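Long-range contacts in trwC protein (Escherichia coli, PDB 1OMH), which probably cleaves and rejoins one strand of origin-of-transfer DNA, through the N-terminal relaxase domain of a longer protein, to start conjugative plasmid transfer: residues A113-T117 against V195-L200; V144-H150 against H161-L167. All blocks are in the same frame, centred on the assembly; numbering follows the deposited sequence.

Interaction 1 (A113-T117 against V195-L200); sequences AVART and VYNAEL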
ATOM      1  N   ALA B 113      -3.040   6.026  10.118  1.00 21.92           N
ATOM      2  CA  ALA B 113      -4.068   5.117   9.630  1.00 24.05           C
ATOM      3  C   ALA B 113      -3.419   3.839   9.102  1.00 23.36           C
ATOM      4  O   ALA B 113      -3.946   2.745   9.304  1.00 17.93           O
ATOM      5  CB  ALA B 113      -4.902   5.785   8.544  1.00 19.82           C
ATOM      6  N   VAL B 114      -2.271   3.982   8.444  1.00 19.02           N
ATOM      7  CA  VAL B 114      -1.543   2.828   7.919  1.00 19.65           C
ATOM      8  C   VAL B 114      -1.018   1.967   9.073  1.00 21.41           C
ATOM      9  O   VAL B 114      -1.168   0.754   9.062  1.00 16.74           O
ATOM     10  CB  VAL B 114      -0.338   3.264   7.042  1.00 18.87           C
ATOM     11  CG1 VAL B 114       0.515   2.060   6.698  1.00 19.29           C
ATOM     12  CG2 VAL B 114      -0.834   3.932   5.752  1.00 13.09           C
ATOM     13  N   ALA B 115      -0.406   2.603  10.068  1.00 23.12           N
ATOM     14  CA  ALA B 115       0.144   1.876  11.211  1.00 24.05           C
ATOM     15  C   ALA B 115      -0.930   1.108  11.984  1.00 23.38           C
ATOM     16  O   ALA B 115      -0.725  -0.043  12.364  1.00 25.15           O
ATOM     17  CB  ALA B 115       0.873   2.842  12.146  1.00 21.31           C
ATOM     18  N   ARG B 116      -2.073   1.743  12.212  1.00 25.07           N
ATOM     19  CA  ARG B 116      -3.157   1.097  12.942  1.00 26.65           C
ATOM     20  C   ARG B 116      -3.752  -0.071  12.164  1.00 26.43           C
ATOM     21  O   ARG B 116      -4.122  -1.096  12.744  1.00 22.94           O
ATOM     22  CB  ARG B 116      -4.239   2.123  13.277  1.00 27.70           C
ATOM     23  CG  ARG B 116      -3.788   3.145  14.311  1.00 32.58           C
ATOM     24  CD  ARG B 116      -4.774   4.293  14.418  1.00 37.66           C
ATOM     25  NE  ARG B 116      -4.301   5.338  15.323  1.00 42.05           N
ATOM     26  CZ  ARG B 116      -4.851   6.543  15.424  1.00 41.09           C
ATOM     27  NH1 ARG B 116      -5.899   6.860  14.673  1.00 41.69           N
ATOM     28  NH2 ARG B 116      -4.356   7.430  16.276  1.00 43.24           N
ATOM     29  N   THR B 117      -3.839   0.070  10.846  1.00 22.39           N
ATOM     30  CA  THR B 117      -4.390  -1.003  10.034  1.00 20.84           C
ATOM     31  C   THR B 117      -3.433  -2.190  10.050  1.00 19.95           C
ATOM     32  O   THR B 117      -3.862  -3.342  10.139  1.00 18.01           O
ATOM     33  CB  THR B 117      -4.619  -0.544   8.585  1.00 22.95           C
ATOM     34  OG1 THR B 117      -5.449   0.624   8.586  1.00 21.05           O
ATOM     35  CG2 THR B 117      -5.306  -1.638   7.776  1.00 19.30           C
ATOM     36  N   VAL B 195     -10.705  -0.356   7.474  1.00 19.97           N
ATOM     37  CA  VAL B 195     -10.074   0.098   8.710  1.00 21.40           C
ATOM     38  C   VAL B 195      -9.188   1.317   8.424  1.00 22.28           C
ATOM     39  O   VAL B 195      -9.154   2.273   9.207  1.00 21.79           O
ATOM     40  CB  VAL B 195      -9.196  -1.007   9.334  1.00 23.11           C
ATOM     41  CG1 VAL B 195      -8.494  -0.474  10.572  1.00 24.30           C
ATOM     42  CG2 VAL B 195     -10.058  -2.228   9.683  1.00 28.19           C
ATOM     43  N   TYR B 196      -8.456   1.275   7.311  1.00 15.52           N
ATOM     44  CA  TYR B 196      -7.592   2.398   6.933  1.00 16.56           C
ATOM     45  C   TYR B 196      -8.483   3.614   6.692  1.00 12.88           C
ATOM     46  O   TYR B 196      -8.209   4.714   7.166  1.00 15.91           O
ATOM     47  CB  TYR B 196      -6.813   2.070   5.654  1.00 15.09           C
ATOM     48  CG  TYR B 196      -6.193   3.278   4.977  1.00 14.33           C
ATOM     49  CD1 TYR B 196      -5.010   3.850   5.453  1.00 14.94           C
ATOM     50  CD2 TYR B 196      -6.803   3.857   3.870  1.00 16.36           C
ATOM     51  CE1 TYR B 196      -4.449   4.984   4.831  1.00 17.63           C
ATOM     52  CE2 TYR B 196      -6.263   4.978   3.247  1.00 18.11           C
ATOM     53  CZ  TYR B 196      -5.089   5.540   3.731  1.00 17.70           C
ATOM     54  OH  TYR B 196      -4.580   6.662   3.114  1.00 16.84           O
ATOM     55  N   ASN B 197      -9.559   3.394   5.952  1.00 15.66           N
ATOM     56  CA  ASN B 197     -10.517   4.445   5.628  1.00 21.72           C
ATOM     57  C   ASN B 197     -11.060   5.109   6.899  1.00 24.24           C
ATOM     58  O   ASN B 197     -11.082   6.337   7.014  1.00 20.49           O
ATOM     59  CB  ASN B 197     -11.675   3.847   4.826  1.00 27.06           C
ATOM     60  CG  ASN B 197     -12.288   4.835   3.857  1.00 40.66           C
ATOM     61  OD1 ASN B 197     -13.480   4.765   3.556  1.00 43.25           O
ATOM     62  ND2 ASN B 197     -11.473   5.751   3.344  1.00 45.07           N
ATOM     63  N   ALA B 198     -11.503   4.288   7.847  1.00 21.87           N
ATOM     64  CA  ALA B 198     -12.052   4.778   9.113  1.00 21.05           C
ATOM     65  C   ALA B 198     -11.046   5.600   9.912  1.00 22.46           C
ATOM     66  O   ALA B 198     -11.353   6.709  10.343  1.00 21.12           O
ATOM     67  CB  ALA B 198     -12.547   3.600   9.964  1.00 16.98           C
ATOM     68  N   GLU B 199      -9.855   5.041  10.125  1.00 19.41           N
ATOM     69  CA  GLU B 199      -8.811   5.720  10.877  1.00 20.23           C
ATOM     70  C   GLU B 199      -8.407   7.032  10.220  1.00 22.60           C
ATOM     71  O   GLU B 199      -8.211   8.043  10.905  1.00 18.49           O
ATOM     72  CB  GLU B 199      -7.577   4.826  11.009  1.00 21.14           C
ATOM     73  CG  GLU B 199      -7.803   3.556  11.812  1.00 28.43           C
ATOM     74  CD  GLU B 199      -7.986   3.827  13.289  1.00 34.32           C
ATOM     75  OE1 GLU B 199      -8.321   2.880  14.027  1.00 39.62           O
ATOM     76  OE2 GLU B 199      -7.788   4.987  13.715  1.00 33.46           O
ATOM     77  N   LEU B 200      -8.269   7.017   8.896  1.00 18.99           N
ATOM     78  CA  LEU B 200      -7.879   8.228   8.170  1.00 20.26           C
ATOM     79  C   LEU B 200      -8.929   9.322   8.369  1.00 18.78           C
ATOM     80  O   LEU B 200      -8.604  10.453   8.732  1.00 19.79           O
ATOM     81  CB  LEU B 200      -7.732   7.938   6.670  1.00 15.57           C
ATOM     82  CG  LEU B 200      -7.399   9.165   5.814  1.00 14.88           C
ATOM     83  CD1 LEU B 200      -6.079   9.755   6.268  1.00 15.84           C
ATOM     84  CD2 LEU B 200      -7.336   8.770   4.331  1.00 16.86           C
TER
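Ala113 fits its methyl against the turn of helix 195-200: CB lies 3.6 Å from Tyr196 CD1 and equally close to Leu200 N. So small a side chain lets the backbones draw together, Ala113 and Glu199 having their CA atoms 4.9 Å apart. The Tyr196 ring meets this methyl obliquely and also takes Val114 CG2 at its CE1, 3.9 Å away, the valine and tyrosine lying side by side. Thr117 presses OG1 to 3.2 Å from Tyr196 CA, while Val195 CG1 packs beside the same oxygen. Thr117 OG1 turns back to its own helix and donates to Ala113 O at 2.7 Å; Thr117 N reaches that carbonyl from the opposite face of its plane, so one acceptor serves two donors and the hydroxyl's rotation is fixed.

Arg116, partly exposed, runs extended from CG to NE and crosses Glu199 at about a right angle. Arg116 NH1 forms a salt bridge with Glu199 OE2 at 2.8 Å, with a bent N-H...O angle of 143°. The oxygen is met on its anti side, from out of the carboxylate plane, and guanidinium and carboxylate stand 66° apart. Glu199 bends at chi2 (-71°), which brings the carboxylate over Arg116 CD, and NH1 has a second carboxylate in Glu203. An alanine in place of Glu199 would probably cost Arg116 one of its two carboxylates and uncover the aliphatic part of its side chain.

The contact joins two helical layers of the relaxase domain: helix 104-122 lies against the central antiparallel sheet and helix 189-206 packs on it, the axes of their short segments 8.5 Å apart at closest approach. Tyr196 OH bonds to His110, Phe88 of strand 81-89 packs on Tyr196, Val114 and Thr117, and Phe219 of strand 219-221 touches Leu200.

Interaction 2 (V144-H150 against H161-L167); sequences VIGKFRH and HTHAVIL. With SO4 (sulfate ion), chain D; SO4 (sulfate ion), chain C.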
ATOM      1  N   VAL B 144       7.029  -8.771  10.236  1.00 22.08           N
ATOM      2  CA  VAL B 144       8.206  -7.947   9.973  1.00 20.73           C
ATOM      3  C   VAL B 144       7.736  -7.149   8.764  1.00 21.10           C
ATOM      4  O   VAL B 144       7.492  -7.721   7.698  1.00 19.73           O
ATOM      5  CB  VAL B 144       9.437  -8.816   9.606  1.00 21.69           C
ATOM      6  CG1 VAL B 144      10.644  -7.931   9.287  1.00 22.65           C
ATOM      7  CG2 VAL B 144       9.774  -9.744  10.765  1.00 18.83           C
ATOM      8  N   ILE B 145       7.566  -5.840   8.935  1.00 21.17           N
ATOM      9  CA  ILE B 145       7.066  -5.002   7.842  1.00 20.62           C
ATOM     10  C   ILE B 145       7.953  -3.803   7.519  1.00 21.31           C
ATOM     11  O   ILE B 145       8.403  -3.089   8.414  1.00 20.67           O
ATOM     12  CB  ILE B 145       5.674  -4.398   8.169  1.00 13.36           C
ATOM     13  CG1 ILE B 145       4.775  -5.438   8.863  1.00 17.66           C
ATOM     14  CG2 ILE B 145       5.024  -3.860   6.894  1.00 16.18           C
ATOM     15  CD1 ILE B 145       4.681  -6.757   8.141  1.00 31.37           C
ATOM     16  N   GLY B 146       8.169  -3.586   6.227  1.00 22.05           N
ATOM     17  CA  GLY B 146       8.926  -2.440   5.765  1.00 22.22           C
ATOM     18  C   GLY B 146       7.903  -1.511   5.121  1.00 17.54           C
ATOM     19  O   GLY B 146       7.294  -1.865   4.112  1.00 19.77           O
ATOM     20  N   LYS B 147       7.696  -0.335   5.704  1.00 16.39           N
ATOM     21  CA  LYS B 147       6.722   0.629   5.182  1.00 18.80           C
ATOM     22  C   LYS B 147       7.402   1.747   4.397  1.00 20.13           C
ATOM     23  O   LYS B 147       8.311   2.410   4.903  1.00 19.61           O
ATOM     24  CB  LYS B 147       5.917   1.248   6.330  1.00 18.55           C
ATOM     25  CG  LYS B 147       5.210   0.236   7.226  1.00 19.44           C
ATOM     26  CD  LYS B 147       4.410   0.933   8.328  1.00 15.73           C
ATOM     27  CE  LYS B 147       5.329   1.685   9.276  1.00 18.49           C
ATOM     28  NZ  LYS B 147       4.582   2.352  10.380  1.00 16.63           N
ATOM     29  N   PHE B 148       6.943   1.973   3.170  1.00 16.53           N
ATOM     30  CA  PHE B 148       7.540   3.009   2.335  1.00 16.97           C
ATOM     31  C   PHE B 148       6.485   3.970   1.797  1.00 18.67           C
ATOM     32  O   PHE B 148       5.657   3.593   0.972  1.00 17.71           O
ATOM     33  CB  PHE B 148       8.313   2.348   1.190  1.00 18.62           C
ATOM     34  CG  PHE B 148       9.269   1.278   1.652  1.00 20.06           C
ATOM     35  CD1 PHE B 148       8.891  -0.061   1.663  1.00 20.06           C
ATOM     36  CD2 PHE B 148      10.541   1.614   2.099  1.00 23.67           C
ATOM     37  CE1 PHE B 148       9.768  -1.050   2.109  1.00 23.36           C
ATOM     38  CE2 PHE B 148      11.424   0.634   2.550  1.00 24.78           C
ATOM     39  CZ  PHE B 148      11.034  -0.700   2.552  1.00 23.32           C
ATOM     40  N   ARG B 149       6.535   5.210   2.282  1.00 17.59           N
ATOM     41  CA  ARG B 149       5.603   6.268   1.894  1.00 18.83           C
ATOM     42  C   ARG B 149       6.071   6.991   0.631  1.00 20.16           C
ATOM     43  O   ARG B 149       7.226   7.412   0.540  1.00 20.47           O
ATOM     44  CB  ARG B 149       5.470   7.274   3.048  1.00 17.37           C
ATOM     45  CG  ARG B 149       4.359   8.314   2.888  1.00 19.17           C
ATOM     46  CD  ARG B 149       4.402   9.319   4.040  1.00 23.56           C
ATOM     47  NE  ARG B 149       5.660  10.056   4.042  1.00 32.69           N
ATOM     48  CZ  ARG B 149       6.351  10.359   5.134  1.00 34.93           C
ATOM     49  NH1 ARG B 149       7.486  11.030   5.026  1.00 38.18           N
ATOM     50  NH2 ARG B 149       5.915   9.989   6.330  1.00 32.11           N
ATOM     51  N   HIS B 150       5.167   7.127  -0.336  1.00 19.76           N
ATOM     52  CA  HIS B 150       5.456   7.801  -1.595  1.00 21.12           C
ATOM     53  C   HIS B 150       4.414   8.868  -1.852  1.00 18.93           C
ATOM     54  O   HIS B 150       3.327   8.813  -1.293  1.00 15.77           O
ATOM     55  CB  HIS B 150       5.517   6.780  -2.733  1.00 16.31           C
ATOM     56  CG  HIS B 150       6.744   5.928  -2.678  1.00 27.05           C
ATOM     57  ND1 HIS B 150       8.001   6.425  -2.951  1.00 31.73           N
ATOM     58  CD2 HIS B 150       6.926   4.652  -2.261  1.00 29.37           C
ATOM     59  CE1 HIS B 150       8.905   5.495  -2.697  1.00 33.48           C
ATOM     60  NE2 HIS B 150       8.279   4.410  -2.276  1.00 27.86           N
ATOM     61  N   HIS B 161       0.600   7.516  -0.957  1.00 13.80           N
ATOM     62  CA  HIS B 161       0.397   6.092  -0.765  1.00 17.01           C
ATOM     63  C   HIS B 161       1.612   5.459  -0.118  1.00 20.84           C
ATOM     64  O   HIS B 161       2.738   5.958  -0.241  1.00 22.84           O
ATOM     65  CB  HIS B 161       0.094   5.390  -2.098  1.00 18.24           C
ATOM     66  CG  HIS B 161       1.182   5.511  -3.122  1.00 20.68           C
ATOM     67  ND1 HIS B 161       1.486   6.702  -3.750  1.00 20.28           N
ATOM     68  CD2 HIS B 161       2.018   4.587  -3.654  1.00 18.05           C
ATOM     69  CE1 HIS B 161       2.456   6.505  -4.623  1.00 20.64           C
ATOM     70  NE2 HIS B 161       2.798   5.227  -4.585  1.00 18.09           N
ATOM     71  N   THR B 162       1.382   4.354   0.580  1.00 17.43           N
ATOM     72  CA  THR B 162       2.461   3.652   1.252  1.00 17.67           C
ATOM     73  C   THR B 162       2.462   2.191   0.878  1.00 20.50           C
ATOM     74  O   THR B 162       1.410   1.538   0.869  1.00 16.10           O
ATOM     75  CB  THR B 162       2.340   3.737   2.790  1.00 19.41           C
ATOM     76  OG1 THR B 162       2.466   5.098   3.212  1.00 18.20           O
ATOM     77  CG2 THR B 162       3.442   2.905   3.457  1.00 17.34           C
ATOM     78  N   HIS B 163       3.648   1.694   0.547  1.00 18.65           N
ATOM     79  CA  HIS B 163       3.827   0.293   0.209  1.00 20.61           C
ATOM     80  C   HIS B 163       4.275  -0.384   1.492  1.00 19.39           C
ATOM     81  O   HIS B 163       5.416  -0.209   1.910  1.00 19.51           O
ATOM     82  CB  HIS B 163       4.925   0.120  -0.844  1.00 18.66           C
ATOM     83  CG  HIS B 163       4.508   0.493  -2.230  1.00 22.49           C
ATOM     84  ND1 HIS B 163       3.653  -0.285  -2.985  1.00 22.89           N
ATOM     85  CD2 HIS B 163       4.829   1.557  -3.004  1.00 18.91           C
ATOM     86  CE1 HIS B 163       3.468   0.284  -4.161  1.00 27.93           C
ATOM     87  NE2 HIS B 163       4.171   1.405  -4.199  1.00 23.60           N
ATOM     88  N   ALA B 164       3.373  -1.129   2.128  1.00 17.58           N
ATOM     89  CA  ALA B 164       3.693  -1.846   3.353  1.00 20.42           C
ATOM     90  C   ALA B 164       4.117  -3.247   2.940  1.00 17.36           C
ATOM     91  O   ALA B 164       3.275  -4.105   2.663  1.00 16.86           O
ATOM     92  CB  ALA B 164       2.465  -1.916   4.270  1.00 17.60           C
ATOM     93  N   VAL B 165       5.422  -3.475   2.889  1.00 15.98           N
ATOM     94  CA  VAL B 165       5.930  -4.772   2.489  1.00 18.17           C
ATOM     95  C   VAL B 165       6.072  -5.724   3.671  1.00 20.45           C
ATOM     96  O   VAL B 165       7.015  -5.625   4.469  1.00 19.09           O
ATOM     97  CB  VAL B 165       7.289  -4.643   1.770  1.00 19.47           C
ATOM     98  CG1 VAL B 165       7.762  -6.015   1.302  1.00 17.92           C
ATOM     99  CG2 VAL B 165       7.155  -3.689   0.576  1.00 17.00           C
ATOM    100  N   ILE B 166       5.115  -6.640   3.781  1.00 17.79           N
ATOM    101  CA  ILE B 166       5.138  -7.631   4.843  1.00 17.93           C
ATOM    102  C   ILE B 166       6.037  -8.759   4.353  1.00 17.46           C
ATOM    103  O   ILE B 166       5.708  -9.458   3.394  1.00 20.33           O
ATOM    104  CB  ILE B 166       3.734  -8.214   5.126  1.00 17.17           C
ATOM    105  CG1 ILE B 166       2.786  -7.130   5.654  1.00 18.91           C
ATOM    106  CG2 ILE B 166       3.839  -9.321   6.166  1.00 17.95           C
ATOM    107  CD1 ILE B 166       2.409  -6.075   4.653  1.00 31.37           C
ATOM    108  N   LEU B 167       7.176  -8.942   5.003  1.00 20.81           N
ATOM    109  CA  LEU B 167       8.081  -9.996   4.579  1.00 21.90           C
ATOM    110  C   LEU B 167       7.471 -11.363   4.873  1.00 24.71           C
ATOM    111  O   LEU B 167       6.685 -11.517   5.813  1.00 21.87           O
ATOM    112  CB  LEU B 167       9.435  -9.814   5.260  1.00 23.12           C
ATOM    113  CG  LEU B 167      10.079  -8.527   4.725  1.00 28.48           C
ATOM    114  CD1 LEU B 167      10.342  -7.564   5.857  1.00 24.50           C
ATOM    115  CD2 LEU B 167      11.344  -8.855   3.962  1.00 24.66           C
TER
HETATM  116  S   SO4 D 302       7.484   9.442  -5.103  1.00 35.11           S
HETATM  117  O1  SO4 D 302       8.527   8.406  -4.982  1.00 31.98           O
HETATM  118  O2  SO4 D 302       7.940  10.492  -6.032  1.00 40.00           O
HETATM  119  O3  SO4 D 302       7.224  10.047  -3.786  1.00 31.00           O
HETATM  120  O4  SO4 D 302       6.246   8.822  -5.607  1.00 26.62           O
HETATM  121  S   SO4 C 301       4.526   3.428  -7.447  1.00 48.01           S
HETATM  122  O1  SO4 C 301       5.816   3.886  -6.893  1.00 56.88           O
HETATM  123  O2  SO4 C 301       3.857   4.540  -8.152  1.00 49.84           O
HETATM  124  O3  SO4 C 301       3.663   2.964  -6.345  1.00 44.03           O
HETATM  125  O4  SO4 C 301       4.771   2.322  -8.392  1.00 50.01           O
HETATM  126  O   HOH W   1       6.265 -10.694   8.314  1.00 20.53           O
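His161 O receives the N-H of His150 N at 2.7 Å, and the CA-H of Arg149 makes a longer contact with the same oxygen. His161 N returns a bond to His150 O, and further hydrogen-bonded pairs follow at Phe148 with His163 and Gly146 with Val165, a regular antiparallel ladder. At its far end Leu167 N bonds to Val144 O, and a water joins Val144 N to Leu167 O.

The three histidines extend from one face of these strands. His161 places CG between its backbone N and carbonyl carbon (chi1 60°), and this leans the ring toward its neighbour: His150 CB sits over one face, 3.9 Å from the ring centroid, as a CH-pi contact. The His150 and His163 rings meet only rim to rim, CD2 to CD2 at 3.8 Å. One sulfate oxygen, O3 of the chain C ion, is held by His163 NE2 at 2.7 Å and His161 NE2 at 3.0 Å. His150 instead directs ND1 to O1 of the chain D sulfate, 2.9 Å away, and its NE2 to Tyr18 O. His163 ND1 is oriented by Asp85, and Gln159 O takes His161 ND1.

On the same face Phe148 CE1 meets Val165 CG2 near the plane of the phenyl ring. The other face carries Thr162, whose OG1 lies against Arg149 CB and hydrogen-bonds to His110; Arg149 itself pairs with Asp111.

Zinc and copper are bound by His150, His161 and His163 in other crystals of this protein, the three-histidine site of HUH relaxases. In this metal-free form all three imidazoles donate to sulfates, both probably from the crystallisation liquor; that His161 and His163 still converge on one oxygen is consistent with a site already arranged for a metal.

Interaction 2 is nested in sequence within the loop closed by interaction 1: helix 104-122 comes first, the hairpin of strands 145-152 and 158-167 follows, and helix 189-206 comes last. The centres of the two interactions are about 14 Å apart. Helix 104-122 packs on the sheet face bearing Lys147 and Ala164, where Ala115 CB comes within 4.1 Å of Lys147 NZ, and helix 189-206 packs against that helix in turn. His110 ties the layers by bonding Tyr196 on one side and Thr162 on the other, and Phe88 of the neighbouring strand touches both contacts. The helices thus back the central antiparallel sheet, whose opposite face carries the metal-binding histidines.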